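Local coordinates for protein putative glycoside hydrolase (Bacteroides thetaiotaomicron VPI-5482, PDB 3HBZ) that is of unproven function but binds calcium and sodium ions and, as a putative glycoside hydrolase, may play a role in carbohydrate metabolism, at residues I92-A97 with E116-K121. Numbering follows the deposited sequence.
Sequences IDTELA and EREGEK. With NA (sodium ion), chain D; ACT (acetate ion), chain H.
Lys-121 stretches across to residues 92-97 and brings its ammonium group against Asp-93 and the methyl of Thr-94. Lys-121 NZ donates to the syn lone pair of Asp-93 OD1 at 2.7 Å, a salt bridge in which the two side chains cross nearly at right angles. With CG of Lys-121 anti to the backbone N (chi1 174°), the chain reaches toward residues 92-97 and bends at chi3 before meeting the carboxylate. Thr-94 CG2 meets Lys-121 NZ tip to tip at 3.8 Å, while Glu-118 and Thr-94 come from opposite directions, Glu-118 OE1 standing a loose 4.2 Å from Thr-94 CG2. An asparagine in place of Asp-93 would probably leave the Lys-121 ammonium without its charged mate and hold the lysine end less firmly. At the other end the contact turns apolar: Ala-97 CB lies 3.8 Å from Glu-116 CB, against the aliphatic base of a chain bent at chi2 (-62°). Beyond that bend the Glu-116 carboxylate is divided between two tasks, Glu-116 OE1 binding the sodium ion at 2.4 Å and OE2 accepting a hydrogen bond from Trp-126 NE1. Ile-99 O and four waters also bind the ion. The example illustrates how an irregular connection between strands 84-92 and 99-100 of different sheets is fastened by charge and by packing beside a metal site, here against a beta hairpin closed by a type II' turn with Gly-119 at positive phi.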
loop_
_atom_site.group_PDB
_atom_site.type_symbol
_atom_site.label_atom_id
_atom_site.label_comp_id
_atom_site.label_asym_id
_atom_site.label_seq_id
_atom_site.Cartn_x
_atom_site.Cartn_y
_atom_site.Cartn_z
ATOM N N ILE A 92 -7.361 -9.863 9.507
ATOM C CA ILE A 92 -6.563 -9.022 10.393
ATOM C C ILE A 92 -7.505 -8.539 11.484
ATOM O O ILE A 92 -8.469 -7.828 11.199
ATOM C CB ILE A 92 -6.006 -7.781 9.648
ATOM C CG1 ILE A 92 -5.248 -8.166 8.360
ATOM C CG2 ILE A 92 -5.138 -6.977 10.562
ATOM C CD1 ILE A 92 -4.062 -8.979 8.633
ATOM N N ASP A 93 -7.260 -8.959 12.712
ATOM C CA ASP A 93 -8.116 -8.585 13.845
ATOM C C ASP A 93 -7.357 -7.795 14.913
ATOM O O ASP A 93 -7.759 -7.792 16.068
ATOM C CB ASP A 93 -8.735 -9.842 14.502
ATOM C CG ASP A 93 -7.684 -10.748 15.131
ATOM O OD1 ASP A 93 -6.529 -10.732 14.645
ATOM O OD2 ASP A 93 -8.001 -11.464 16.100
ATOM N N THR A 94 -6.274 -7.144 14.521
ATOM C CA THR A 94 -5.407 -6.444 15.443
ATOM C C THR A 94 -5.358 -4.966 15.054
ATOM O O THR A 94 -5.809 -4.579 13.996
ATOM C CB THR A 94 -3.969 -7.022 15.406
ATOM O OG1 THR A 94 -3.550 -7.136 14.049
ATOM C CG2 THR A 94 -3.939 -8.387 16.064
ATOM N N GLU A 95 -4.838 -4.144 15.945
ATOM C CA GLU A 95 -4.710 -2.730 15.673
ATOM C C GLU A 95 -3.495 -2.492 14.764
ATOM O O GLU A 95 -2.620 -3.329 14.671
ATOM C CB GLU A 95 -4.679 -1.947 16.989
ATOM C CG GLU A 95 -3.495 -2.174 17.899
ATOM C CD GLU A 95 -3.668 -1.526 19.303
ATOM O OE1 GLU A 95 -4.816 -1.182 19.697
ATOM O OE2 GLU A 95 -2.646 -1.386 20.010
ATOM N N LEU A 96 -3.491 -1.383 14.026
ATOM C CA LEU A 96 -2.428 -1.115 13.056
ATOM C C LEU A 96 -1.041 -1.280 13.704
ATOM O O LEU A 96 -0.832 -0.848 14.822
ATOM C CB LEU A 96 -2.596 0.318 12.543
ATOM C CG LEU A 96 -2.059 0.650 11.176
ATOM C CD1 LEU A 96 -2.617 -0.315 10.092
ATOM C CD2 LEU A 96 -2.356 2.132 10.834
ATOM N N ALA A 97 -0.098 -1.869 12.989
ATOM C CA ALA A 97 1.288 -2.001 13.472
ATOM C C ALA A 97 1.909 -0.604 13.442
ATOM O O ALA A 97 1.541 0.200 12.587
ATOM C CB ALA A 97 2.086 -2.937 12.515
ATOM N N GLU A 116 4.128 -6.738 8.179
ATOM C CA GLU A 116 4.370 -6.666 9.618
ATOM C C GLU A 116 3.834 -7.960 10.214
ATOM O O GLU A 116 2.780 -8.433 9.773
ATOM C CB GLU A 116 3.664 -5.451 10.179
ATOM C CG GLU A 116 4.064 -4.116 9.485
ATOM C CD GLU A 116 5.532 -3.814 9.666
ATOM O OE1 GLU A 116 6.088 -4.280 10.671
ATOM O OE2 GLU A 116 6.141 -3.143 8.799
ATOM N N ARG A 117 4.567 -8.547 11.173
ATOM C CA ARG A 117 4.174 -9.788 11.825
ATOM C C ARG A 117 4.044 -9.599 13.344
ATOM O O ARG A 117 4.670 -8.718 13.941
ATOM C CB ARG A 117 5.182 -10.929 11.524
ATOM C CG ARG A 117 5.144 -11.408 10.076
ATOM C CD ARG A 117 6.120 -12.584 9.713
ATOM N NE ARG A 117 5.737 -13.184 8.403
ATOM C CZ ARG A 117 6.447 -13.199 7.249
ATOM N NH1 ARG A 117 7.675 -12.687 7.155
ATOM N NH2 ARG A 117 5.922 -13.759 6.156
ATOM N N GLU A 118 3.162 -10.392 13.948
ATOM C CA GLU A 118 3.198 -10.691 15.397
ATOM C C GLU A 118 3.427 -12.193 15.478
ATOM O O GLU A 118 2.524 -12.969 15.187
ATOM C CB GLU A 118 1.890 -10.317 16.100
ATOM C CG GLU A 118 1.652 -8.801 16.287
ATOM C CD GLU A 118 0.379 -8.469 17.113
ATOM O OE1 GLU A 118 -0.235 -9.386 17.710
ATOM O OE2 GLU A 118 -0.016 -7.282 17.165
ATOM N N GLY A 119 4.652 -12.602 15.807
ATOM C CA GLY A 119 5.046 -14.011 15.727
ATOM C C GLY A 119 4.986 -14.434 14.275
ATOM O O GLY A 119 5.501 -13.730 13.395
ATOM N N GLU A 120 4.344 -15.566 14.013
ATOM C CA GLU A 120 4.131 -16.056 12.637
ATOM C C GLU A 120 2.915 -15.398 11.950
ATOM O O GLU A 120 2.770 -15.514 10.736
ATOM C CB GLU A 120 3.958 -17.592 12.614
ATOM C CG GLU A 120 4.898 -18.385 13.543
ATOM N N LYS A 121 2.053 -14.719 12.713
ATOM C CA LYS A 121 0.878 -14.026 12.146
ATOM C C LYS A 121 1.193 -12.658 11.482
ATOM O O LYS A 121 1.601 -11.695 12.163
ATOM C CB LYS A 121 -0.197 -13.844 13.227
ATOM C CG LYS A 121 -1.410 -13.008 12.784
ATOM C CD LYS A 121 -2.636 -13.252 13.674
ATOM C CE LYS A 121 -3.425 -11.973 13.966
ATOM N NZ LYS A 121 -4.282 -12.080 15.186
HETATM NA NA NA D . 6.413 -4.424 13.086
HETATM C C ACT H . -4.803 0.821 15.905
HETATM O O ACT H . -5.594 1.520 16.438
HETATM O OXT ACT H . -5.430 0.268 14.944
HETATM C CH3 ACT H . -3.304 0.737 16.360
HETATM O O HOH W 1 6.836 -6.833 12.300
HETATM O O HOH W 2 4.602 -5.403 13.768
HETATM O O HOH W 3 8.046 -4.866 15.276
HETATM O O HOH W 4 8.777 -4.405 11.591
#